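Local coordinates for protein nadb-ler3 (Gallus gallus, PDB 3WXB) that probably reduces carbonyl compounds with NADPH or NADH, as a carbonyl reductase of the short-chain dehydrogenase/reductase family built on a Rossmann fold, at residues 186-191 / 225-230; 178-183 / 267-272; 134-139 / 195-200. One frame throughout, in Å; residues are numbered along the deposited sequence.

Contact 1: 186-191 / 225-230. With NDP (NADPH dihydro-nicotinamide-adenine-dinucleotide phosphate), chain C.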
# COMPACT_ATOMS: atom_id res chain seq x y z
N ASP A 186 -12.17 1.27 -6.69
CA ASP A 186 -13.19 2.35 -6.51
C ASP A 186 -12.59 3.75 -6.52
O ASP A 186 -13.20 4.67 -7.05
CB ASP A 186 -13.99 2.19 -5.19
CG ASP A 186 -14.94 0.96 -5.24
OD1 ASP A 186 -15.09 0.34 -6.30
OD2 ASP A 186 -15.49 0.63 -4.19
N LEU A 187 -11.43 3.90 -5.90
CA LEU A 187 -10.72 5.19 -5.89
C LEU A 187 -11.64 6.28 -5.41
O LEU A 187 -11.83 7.28 -6.09
CB LEU A 187 -10.26 5.51 -7.31
CG LEU A 187 -8.84 5.95 -7.67
CD1 LEU A 187 -8.76 7.12 -8.65
CD2 LEU A 187 -7.88 6.04 -6.55
N TYR A 188 -12.20 6.10 -4.22
CA TYR A 188 -13.30 6.92 -3.72
C TYR A 188 -12.82 8.37 -3.54
O TYR A 188 -11.67 8.60 -3.08
CB TYR A 188 -13.72 6.35 -2.34
CG TYR A 188 -14.89 6.99 -1.64
CD1 TYR A 188 -16.11 7.21 -2.31
CD2 TYR A 188 -14.82 7.29 -0.26
CE1 TYR A 188 -17.21 7.77 -1.65
CE2 TYR A 188 -15.92 7.83 0.44
CZ TYR A 188 -17.12 8.07 -0.27
OH TYR A 188 -18.22 8.63 0.39
N LEU A 189 -13.69 9.32 -3.87
CA LEU A 189 -13.46 10.78 -3.62
C LEU A 189 -12.34 11.40 -4.44
O LEU A 189 -11.76 12.44 -4.07
CB LEU A 189 -13.28 11.07 -2.12
CG LEU A 189 -14.60 10.89 -1.29
CD1 LEU A 189 -14.37 10.98 0.27
CD2 LEU A 189 -15.69 11.89 -1.75
N TRP A 190 -12.04 10.77 -5.58
CA TRP A 190 -10.95 11.23 -6.49
C TRP A 190 -11.08 12.71 -6.90
O TRP A 190 -10.10 13.43 -6.93
CB TRP A 190 -10.88 10.35 -7.76
CG TRP A 190 -9.78 10.84 -8.72
CD1 TRP A 190 -9.96 11.57 -9.85
CD2 TRP A 190 -8.34 10.75 -8.51
NE1 TRP A 190 -8.73 11.86 -10.43
CE2 TRP A 190 -7.73 11.36 -9.63
CE3 TRP A 190 -7.53 10.12 -7.56
CZ2 TRP A 190 -6.34 11.41 -9.78
CZ3 TRP A 190 -6.15 10.17 -7.71
CH2 TRP A 190 -5.57 10.82 -8.81
N GLN A 191 -12.30 13.14 -7.21
CA GLN A 191 -12.63 14.50 -7.59
C GLN A 191 -12.45 15.49 -6.44
O GLN A 191 -12.01 16.64 -6.66
CB GLN A 191 -14.07 14.55 -8.19
CG GLN A 191 -15.17 13.70 -7.42
CD GLN A 191 -15.03 12.14 -7.55
OE1 GLN A 191 -14.98 11.58 -8.65
NE2 GLN A 191 -15.00 11.45 -6.41
N ALA A 225 -10.17 -5.08 7.77
CA ALA A 225 -9.96 -3.67 7.41
C ALA A 225 -11.36 -3.09 7.32
O ALA A 225 -12.21 -3.71 6.66
CB ALA A 225 -9.30 -3.59 6.01
N LEU A 226 -11.61 -1.93 7.93
CA LEU A 226 -12.91 -1.25 7.82
C LEU A 226 -12.83 0.12 7.17
O LEU A 226 -11.93 0.93 7.48
CB LEU A 226 -13.51 -1.02 9.22
CG LEU A 226 -13.78 -2.26 10.09
CD1 LEU A 226 -14.46 -1.89 11.41
CD2 LEU A 226 -14.59 -3.25 9.31
N HIS A 227 -13.77 0.40 6.30
CA HIS A 227 -13.98 1.75 5.84
C HIS A 227 -15.08 2.35 6.70
O HIS A 227 -16.18 1.79 6.73
CB HIS A 227 -14.43 1.74 4.37
CG HIS A 227 -14.79 3.09 3.85
ND1 HIS A 227 -13.91 4.16 3.93
CD2 HIS A 227 -15.94 3.57 3.32
CE1 HIS A 227 -14.51 5.24 3.45
NE2 HIS A 227 -15.74 4.91 3.07
N PRO A 228 -14.81 3.49 7.39
CA PRO A 228 -15.70 4.12 8.37
C PRO A 228 -16.71 4.99 7.73
O PRO A 228 -17.58 5.51 8.39
CB PRO A 228 -14.75 4.93 9.26
CG PRO A 228 -13.64 5.29 8.31
CD PRO A 228 -13.45 4.14 7.40
N GLY A 229 -16.64 5.12 6.42
CA GLY A 229 -17.54 6.00 5.72
C GLY A 229 -16.80 7.35 5.52
O GLY A 229 -15.64 7.46 5.83
N TRP A 230 -17.48 8.34 4.97
CA TRP A 230 -16.91 9.69 4.91
C TRP A 230 -17.41 10.49 6.12
O TRP A 230 -18.57 11.00 6.13
CB TRP A 230 -17.33 10.32 3.60
CG TRP A 230 -16.74 11.71 3.32
CD1 TRP A 230 -15.71 12.32 4.01
CD2 TRP A 230 -17.12 12.60 2.28
NE1 TRP A 230 -15.45 13.55 3.45
CE2 TRP A 230 -16.29 13.74 2.38
CE3 TRP A 230 -18.08 12.55 1.26
CZ2 TRP A 230 -16.41 14.83 1.53
CZ3 TRP A 230 -18.20 13.62 0.42
CH2 TRP A 230 -17.36 14.76 0.55
PA NDP C . -8.58 12.86 12.55
O1A NDP C . -7.61 13.64 11.71
O2A NDP C . -9.73 13.54 12.98
O5B NDP C . -7.92 12.29 13.77
C5B NDP C . -6.58 11.74 13.63
C4B NDP C . -6.25 11.04 14.90
O4B NDP C . -4.99 10.18 14.74
C3B NDP C . -5.91 12.02 16.05
O3B NDP C . -6.20 11.26 17.30
C2B NDP C . -4.38 12.15 15.91
O2B NDP C . -3.71 12.61 17.10
C1B NDP C . -3.98 10.68 15.62
N9A NDP C . -2.57 10.64 14.94
C8A NDP C . -2.16 11.12 13.75
N7A NDP C . -0.84 10.87 13.62
C5A NDP C . -0.41 10.37 14.77
C6A NDP C . 0.81 9.96 15.17
N6A NDP C . 1.85 10.10 14.33
N1A NDP C . 0.97 9.40 16.38
C2A NDP C . -0.11 9.21 17.21
N3A NDP C . -1.36 9.66 16.79
C4A NDP C . -1.48 10.18 15.57
O3 NDP C . -8.90 11.56 11.61
PN NDP C . -10.27 10.70 11.68
O1N NDP C . -11.16 11.22 10.65
O2N NDP C . -10.71 10.53 13.08
O5D NDP C . -9.63 9.32 11.10
C5D NDP C . -9.29 8.17 11.89
C4D NDP C . -9.02 7.00 10.94
O4D NDP C . -10.13 6.83 10.08
C3D NDP C . -7.83 7.39 10.01
O3D NDP C . -7.05 6.20 9.89
C2D NDP C . -8.45 7.75 8.72
O2D NDP C . -7.57 7.51 7.62
C1D NDP C . -9.65 6.85 8.68
N1N NDP C . -10.69 7.37 7.76
C2N NDP C . -11.36 8.59 7.96
C3N NDP C . -12.33 9.02 7.06
C7N NDP C . -13.06 10.21 7.25
O7N NDP C . -13.88 10.55 6.40
N7N NDP C . -12.91 10.86 8.45
C4N NDP C . -12.61 8.26 5.91
C5N NDP C . -11.96 7.05 5.66
C6N NDP C . -10.98 6.59 6.55
P2B NDP C . -3.41 14.22 17.32
O1X NDP C . -2.27 14.04 18.23
O2X NDP C . -4.71 14.70 17.83
O3X NDP C . -3.04 14.71 15.96

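Contact 2: 178-183 / 267-272. With NDP (NADPH dihydro-nicotinamide-adenine-dinucleotide phosphate), chain C; EDO (1,2-ethanediol), chain D.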
# COMPACT_ATOMS: atom_id res chain seq x y z
N SER A 178 -9.26 1.58 7.54
CA SER A 178 -8.70 1.83 6.24
C SER A 178 -9.64 2.79 5.54
O SER A 178 -10.37 3.52 6.21
CB SER A 178 -8.57 0.50 5.49
OG SER A 178 -7.85 0.62 4.27
N SER A 179 -9.70 2.77 4.22
CA SER A 179 -10.52 3.72 3.47
C SER A 179 -10.75 3.18 2.08
O SER A 179 -9.84 2.59 1.49
CB SER A 179 -9.80 5.08 3.30
OG SER A 179 -10.69 5.95 2.64
N THR A 180 -11.92 3.41 1.52
CA THR A 180 -12.18 3.10 0.11
C THR A 180 -11.45 4.11 -0.78
O THR A 180 -11.33 3.89 -2.00
CB THR A 180 -13.71 3.11 -0.27
OG1 THR A 180 -14.32 4.29 0.24
CG2 THR A 180 -14.43 1.90 0.31
N ALA A 181 -10.90 5.19 -0.20
CA ALA A 181 -9.92 6.01 -0.97
C ALA A 181 -8.72 5.14 -1.31
O ALA A 181 -8.09 5.40 -2.32
CB ALA A 181 -9.47 7.24 -0.17
N GLY A 182 -8.44 4.10 -0.50
CA GLY A 182 -7.37 3.13 -0.73
C GLY A 182 -7.79 1.96 -1.59
O GLY A 182 -7.03 1.01 -1.80
N SER A 183 -9.04 1.99 -2.06
CA SER A 183 -9.52 0.95 -2.96
C SER A 183 -9.00 1.22 -4.39
O SER A 183 -9.32 2.24 -4.97
CB SER A 183 -11.08 0.92 -3.00
OG SER A 183 -11.48 0.10 -4.08
N GLY A 267 -9.68 -11.10 7.25
CA GLY A 267 -9.00 -10.56 6.08
C GLY A 267 -9.91 -9.85 5.08
O GLY A 267 -9.42 -9.46 4.00
N ALA A 268 -11.19 -9.67 5.40
CA ALA A 268 -12.09 -8.95 4.54
C ALA A 268 -11.81 -7.42 4.70
O ALA A 268 -11.13 -7.00 5.64
CB ALA A 268 -13.58 -9.22 4.89
N PHE A 269 -12.37 -6.66 3.76
CA PHE A 269 -12.42 -5.20 3.73
C PHE A 269 -13.92 -4.90 3.71
O PHE A 269 -14.59 -5.19 2.73
CB PHE A 269 -11.72 -4.69 2.45
CG PHE A 269 -11.66 -3.19 2.28
CD1 PHE A 269 -11.74 -2.30 3.37
CD2 PHE A 269 -11.43 -2.65 1.01
CE1 PHE A 269 -11.67 -0.87 3.17
CE2 PHE A 269 -11.33 -1.23 0.80
CZ PHE A 269 -11.45 -0.34 1.90
N LEU A 270 -14.42 -4.27 4.76
CA LEU A 270 -15.84 -4.04 4.94
C LEU A 270 -16.07 -2.59 5.24
O LEU A 270 -15.16 -1.95 5.78
CB LEU A 270 -16.29 -4.83 6.18
CG LEU A 270 -16.60 -6.34 6.18
CD1 LEU A 270 -16.59 -7.11 4.82
CD2 LEU A 270 -16.32 -7.16 7.46
N ASN A 271 -17.22 -2.04 4.89
CA ASN A 271 -17.54 -0.71 5.41
C ASN A 271 -18.39 -0.69 6.71
O ASN A 271 -18.79 -1.78 7.24
CB ASN A 271 -18.11 0.21 4.31
CG ASN A 271 -19.58 -0.00 4.05
OD1 ASN A 271 -20.19 -0.92 4.59
ND2 ASN A 271 -20.16 0.86 3.22
N TRP A 272 -18.71 0.52 7.17
CA TRP A 272 -19.41 0.72 8.46
C TRP A 272 -20.82 0.17 8.41
O TRP A 272 -21.46 0.05 9.47
CB TRP A 272 -19.49 2.22 8.86
CG TRP A 272 -20.26 3.05 7.82
CD1 TRP A 272 -19.82 3.40 6.55
CD2 TRP A 272 -21.56 3.60 7.95
NE1 TRP A 272 -20.76 4.12 5.91
CE2 TRP A 272 -21.85 4.26 6.73
CE3 TRP A 272 -22.53 3.58 8.96
CZ2 TRP A 272 -23.09 4.89 6.48
CZ3 TRP A 272 -23.78 4.22 8.73
CH2 TRP A 272 -24.04 4.87 7.50
PA NDP C . -8.58 12.86 12.55
O1A NDP C . -7.61 13.64 11.71
O2A NDP C . -9.73 13.54 12.98
O5B NDP C . -7.92 12.29 13.77
C5B NDP C . -6.58 11.74 13.63
C4B NDP C . -6.25 11.04 14.90
O4B NDP C . -4.99 10.18 14.74
C3B NDP C . -5.91 12.02 16.05
O3B NDP C . -6.20 11.26 17.30
C2B NDP C . -4.38 12.15 15.91
O2B NDP C . -3.71 12.61 17.10
C1B NDP C . -3.98 10.68 15.62
N9A NDP C . -2.57 10.64 14.94
C8A NDP C . -2.16 11.12 13.75
N7A NDP C . -0.84 10.87 13.62
C5A NDP C . -0.41 10.37 14.77
C6A NDP C . 0.81 9.96 15.17
N6A NDP C . 1.85 10.10 14.33
N1A NDP C . 0.97 9.40 16.38
C2A NDP C . -0.11 9.21 17.21
N3A NDP C . -1.36 9.66 16.79
C4A NDP C . -1.48 10.18 15.57
O3 NDP C . -8.90 11.56 11.61
PN NDP C . -10.27 10.70 11.68
O1N NDP C . -11.16 11.22 10.65
O2N NDP C . -10.71 10.53 13.08
O5D NDP C . -9.63 9.32 11.10
C5D NDP C . -9.29 8.17 11.89
C4D NDP C . -9.02 7.00 10.94
O4D NDP C . -10.13 6.83 10.08
C3D NDP C . -7.83 7.39 10.01
O3D NDP C . -7.05 6.20 9.89
C2D NDP C . -8.45 7.75 8.72
O2D NDP C . -7.57 7.51 7.62
C1D NDP C . -9.65 6.85 8.68
N1N NDP C . -10.69 7.37 7.76
C2N NDP C . -11.36 8.59 7.96
C3N NDP C . -12.33 9.02 7.06
C7N NDP C . -13.06 10.21 7.25
O7N NDP C . -13.88 10.55 6.40
N7N NDP C . -12.91 10.86 8.45
C4N NDP C . -12.61 8.26 5.91
C5N NDP C . -11.96 7.05 5.66
C6N NDP C . -10.98 6.59 6.55
P2B NDP C . -3.41 14.22 17.32
O1X NDP C . -2.27 14.04 18.23
O2X NDP C . -4.71 14.70 17.83
O3X NDP C . -3.04 14.71 15.96
C1 EDO D . -10.87 10.63 3.69
O1 EDO D . -10.61 11.69 2.72
C2 EDO D . -11.48 9.44 2.94
O2 EDO D . -10.57 8.38 3.34

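Contact 3: 134-139 / 195-200. With NDP (NADPH dihydro-nicotinamide-adenine-dinucleotide phosphate), chain C; EDO (1,2-ethanediol), chain D.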
# COMPACT_ATOMS: atom_id res chain seq x y z
N SER A 134 6.65 9.09 2.23
CA SER A 134 7.24 8.33 3.29
C SER A 134 6.61 8.55 4.69
O SER A 134 6.37 7.58 5.48
CB SER A 134 8.77 8.56 3.26
OG SER A 134 9.40 7.64 4.13
N GLU A 135 6.28 9.78 5.03
CA GLU A 135 5.69 10.01 6.34
C GLU A 135 4.27 9.43 6.51
O GLU A 135 3.91 8.94 7.59
CB GLU A 135 5.69 11.50 6.68
CG GLU A 135 7.17 11.96 7.01
CD GLU A 135 7.28 13.44 7.31
OE1 GLU A 135 6.31 14.17 7.12
OE2 GLU A 135 8.39 13.84 7.74
N VAL A 136 3.48 9.57 5.47
CA VAL A 136 2.07 9.13 5.48
C VAL A 136 2.07 7.60 5.51
O VAL A 136 1.31 6.98 6.26
CB VAL A 136 1.26 9.68 4.24
CG1 VAL A 136 -0.22 9.12 4.23
CG2 VAL A 136 1.16 11.25 4.29
N TYR A 137 3.00 7.00 4.79
CA TYR A 137 3.22 5.54 4.87
C TYR A 137 3.65 5.03 6.25
O TYR A 137 3.14 3.99 6.77
CB TYR A 137 4.27 5.10 3.89
CG TYR A 137 4.32 3.60 3.64
CD1 TYR A 137 5.44 2.84 4.03
CD2 TYR A 137 3.24 2.94 3.00
CE1 TYR A 137 5.51 1.46 3.79
CE2 TYR A 137 3.29 1.59 2.74
CZ TYR A 137 4.40 0.85 3.14
OH TYR A 137 4.43 -0.48 2.86
N THR A 138 4.63 5.71 6.84
CA THR A 138 4.99 5.23 8.14
C THR A 138 3.88 5.34 9.19
O THR A 138 3.72 4.45 10.00
CB THR A 138 6.44 5.61 8.67
OG1 THR A 138 6.39 6.29 9.92
CG2 THR A 138 7.29 6.19 7.67
N THR A 139 3.11 6.41 9.17
CA THR A 139 1.98 6.57 10.10
C THR A 139 0.77 5.60 9.79
O THR A 139 0.17 5.00 10.71
CB THR A 139 1.39 7.99 9.98
OG1 THR A 139 2.43 8.95 10.26
CG2 THR A 139 0.24 8.21 10.96
N ALA A 195 -4.53 13.03 -3.30
CA ALA A 195 -3.89 12.50 -2.08
C ALA A 195 -3.25 11.13 -2.26
O ALA A 195 -3.53 10.19 -1.51
CB ALA A 195 -4.91 12.50 -0.95
N LEU A 196 -2.33 11.04 -3.23
CA LEU A 196 -1.67 9.80 -3.52
C LEU A 196 -1.02 9.16 -2.34
O LEU A 196 -1.14 7.94 -2.15
CB LEU A 196 -0.62 10.02 -4.61
CG LEU A 196 -1.07 9.87 -6.05
CD1 LEU A 196 -2.22 10.86 -6.36
CD2 LEU A 196 0.16 10.13 -7.04
N SER A 197 -0.29 9.95 -1.53
CA SER A 197 0.36 9.40 -0.34
C SER A 197 -0.64 8.67 0.59
O SER A 197 -0.32 7.60 1.10
CB SER A 197 1.12 10.48 0.47
OG SER A 197 0.27 11.52 0.90
N TYR A 198 -1.81 9.28 0.78
CA TYR A 198 -2.88 8.64 1.59
C TYR A 198 -3.43 7.34 0.93
O TYR A 198 -3.47 6.31 1.58
CB TYR A 198 -3.99 9.60 1.78
CG TYR A 198 -5.14 9.08 2.66
CD1 TYR A 198 -5.01 9.07 4.05
CD2 TYR A 198 -6.35 8.67 2.10
CE1 TYR A 198 -6.09 8.65 4.91
CE2 TYR A 198 -7.44 8.26 2.95
CZ TYR A 198 -7.28 8.26 4.33
OH TYR A 198 -8.28 7.88 5.16
N ARG A 199 -3.76 7.41 -0.37
CA ARG A 199 -4.36 6.29 -1.12
C ARG A 199 -3.40 5.11 -1.17
O ARG A 199 -3.77 3.93 -0.96
CB ARG A 199 -4.80 6.73 -2.56
CG ARG A 199 -5.79 7.88 -2.58
CD ARG A 199 -6.25 8.15 -4.00
NE ARG A 199 -7.23 9.21 -3.95
CZ ARG A 199 -8.54 9.01 -3.77
NH1 ARG A 199 -9.06 7.75 -3.68
NH2 ARG A 199 -9.35 10.06 -3.71
N CYS A 200 -2.14 5.39 -1.48
CA CYS A 200 -1.13 4.30 -1.54
C CYS A 200 -0.97 3.68 -0.16
O CYS A 200 -0.88 2.39 -0.05
CB CYS A 200 0.25 4.84 -2.04
SG CYS A 200 0.20 5.27 -3.77
PA NDP C . -8.58 12.86 12.55
O1A NDP C . -7.61 13.64 11.71
O2A NDP C . -9.73 13.54 12.98
O5B NDP C . -7.92 12.29 13.77
C5B NDP C . -6.58 11.74 13.63
C4B NDP C . -6.25 11.04 14.90
O4B NDP C . -4.99 10.18 14.74
C3B NDP C . -5.91 12.02 16.05
O3B NDP C . -6.20 11.26 17.30
C2B NDP C . -4.38 12.15 15.91
O2B NDP C . -3.71 12.61 17.10
C1B NDP C . -3.98 10.68 15.62
N9A NDP C . -2.57 10.64 14.94
C8A NDP C . -2.16 11.12 13.75
N7A NDP C . -0.84 10.87 13.62
C5A NDP C . -0.41 10.37 14.77
C6A NDP C . 0.81 9.96 15.17
N6A NDP C . 1.85 10.10 14.33
N1A NDP C . 0.97 9.40 16.38
C2A NDP C . -0.11 9.21 17.21
N3A NDP C . -1.36 9.66 16.79
C4A NDP C . -1.48 10.18 15.57
O3 NDP C . -8.90 11.56 11.61
PN NDP C . -10.27 10.70 11.68
O1N NDP C . -11.16 11.22 10.65
O2N NDP C . -10.71 10.53 13.08
O5D NDP C . -9.63 9.32 11.10
C5D NDP C . -9.29 8.17 11.89
C4D NDP C . -9.02 7.00 10.94
O4D NDP C . -10.13 6.83 10.08
C3D NDP C . -7.83 7.39 10.01
O3D NDP C . -7.05 6.20 9.89
C2D NDP C . -8.45 7.75 8.72
O2D NDP C . -7.57 7.51 7.62
C1D NDP C . -9.65 6.85 8.68
N1N NDP C . -10.69 7.37 7.76
C2N NDP C . -11.36 8.59 7.96
C3N NDP C . -12.33 9.02 7.06
C7N NDP C . -13.06 10.21 7.25
O7N NDP C . -13.88 10.55 6.40
N7N NDP C . -12.91 10.86 8.45
C4N NDP C . -12.61 8.26 5.91
C5N NDP C . -11.96 7.05 5.66
C6N NDP C . -10.98 6.59 6.55
P2B NDP C . -3.41 14.22 17.32
O1X NDP C . -2.27 14.04 18.23
O2X NDP C . -4.71 14.70 17.83
O3X NDP C . -3.04 14.71 15.96
C1 EDO D . -10.87 10.63 3.69
O1 EDO D . -10.61 11.69 2.72
C2 EDO D . -11.48 9.44 2.94
O2 EDO D . -10.57 8.38 3.34

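Contact 1: 186-191 / 225-230
Leu189 and Trp230 bring the two backbones nearest, yet their CA atoms stay 9.3 Å apart: a type II beta turn from Leu187 to Trp190 faces the end of the strand 225-227 in the Rossmann-fold sheet. Bulky side chains span this separation, without any hydrogen bond across it. Leu189 is gripped between two aromatic faces. Its CG lies over the centre of the Tyr188 ring, while CD1 stands above the five-membered ring of Trp230, 3.8 Å from the centroid, and CD2 covers the six-membered part, 3.7 Å from CZ3. Trp230 holds CG trans to the backbone N (chi1 -176°); this torsion lays the indole against Leu189 of the turn, and NE1 gives its proton to Gly236 O. Were Trp230 replaced by an alanine, both Leu189 methyls would probably lose the flat surface they rest on, and Gly236 O its N-H donor. Tyr188 brings its OH to 3.7 Å from Trp230 CB, and its CE2 comes 3.9 Å from His227 NE2, the two rings almost perpendicular (84°). The cofactor lies against the residues that follow the strand. Gly229 adopts backbone angles at which any side chain would collide with the carbonyl oxygen of Pro228, and its own O lies 3.1 Å from C4N, the hydride-carrying carbon of NADPH. Pro228 lays CG 3.4 Å from C6N, and the indole edge meets the carboxamide, Trp230 CD1 lying 3.5 Å from O7N.

Contact 2: 178-183 / 267-272
Ser178 and Phe269 stand with CA atoms 8.3 Å apart, the first at the start of a loop with a short 3-10 turn at 180-182, the second on the outermost strand 269-271; strand 222-227 runs between that strand and the one leading into the loop. The phenyl ring of Phe269 makes nearly all of the contact. Phe269 holds CG trans to its backbone N (chi1 -179°), which sends the ring out from the strand so that its far edge enters the bend of the loop. There CZ lies 3.4 Å from Ser179 O, near the ring plane, where the faintly positive C-H rim suits a carbonyl oxygen. That oxygen also accepts Gly182 N at 2.9 Å, the bond that closes the 3-10 turn. Ser178 CB, 4.1 Å from CE1, and Thr180 CG2, 4.1 Å from CZ, stand off the ring plane on opposite sides, the Thr180 and Phe269 side chains crossing at about a right angle. Of the flanking carbons, Ser183 CB alone lies at the ring edge, 4.4 Å from CE2. The serines thus offer carbon to the ring and spend their hydroxyls elsewhere, Ser178 OG on Asn206 and Ser183 OG on Ala278 O. Such small residues let a buried phenyl come close to the main chain. Ser179 points away from Phe269. Its OG accepts Ala181 N at 2.9 Å (153°), an ST turn that helps fix the hydroxyl, and hydrogen-bonds O2 of an ethanediol, probably from the crystallisation liquor, at 2.5 Å. Set beside the nicotinamide and packed against Tyr198, Ser179 is consistent with the catalytic centre of short-chain dehydrogenases/reductases, probably in the place of the family's serine.

Contact 3: 134-139 / 195-200
Between 134-139 and 195-200 the backbones come nearest at Val136 and Ser197, their CA atoms 6.1 Å apart. One turn each of helices 130-160 and 196-216 meets here, and a small residue on one side permits a branched one on the other. Early in 134-139, Glu135 leads its carboxylate away from the interface, to salt bridges with Arg121 and Lys131. Val136 then does the packing with both methyls. CG1, trans to the backbone N at chi1 176°, lies against the backbone of 197-198, 3.5 Å from Ser197 O and 3.8 Å from Tyr198 CA; CG2 lies 3.5 Å from Ser197 OG. The two branches of Val136 thus straddle Ser197, meeting its O and its OG, with no hydrogen bond across. Tyr137 is turned to the second subunit, where it stacks on Tyr137 of the neighbouring chain and packs on its Cys200. A turn on from Val136, Thr139 offers CG2 to the adenine of NADPH, 3.9 Å from N7A. In helix 196-216, Tyr198 points away from 134-139, and its ring ends in the cofactor pocket. Its OH hydrogen-bonds the ribose O2D of NADPH, which lies in the ring plane, at 2.6 Å, and O2 of the ethanediol, probably a crystallisation additive, at 3.0 Å. With Lys202 one helical turn later, this tyrosine fits the Tyr-x-x-x-Lys signature of short-chain dehydrogenases/reductases, carried on one of the two helices that, as in other dimers of the family, pack against their counterparts in the second subunit.

Read from the N terminus, the chain first lays down 134-139 on helix 130-160, passes strand 173-177, and then gives 178-183 and 186-191 in one loop. Contact 3 closes first, when 195-200 begins helix 196-216. Contact 1 closes next, at the end of strand 222-227, and contact 2 last, on strand 269-271. Contact 1 therefore sits within the span of contact 2, whereas contact 3 crosses both. Probable hydrogen bonds from Ser178 N to Leu226 O and from His227 N to Leu270 O join contacts 1 and 2, and Arg199 NH1 of contact 3 donates to Tyr188 O of contact 1. Together they tie helices 130-160 and 196-216, loop and sheet edge around NADPH.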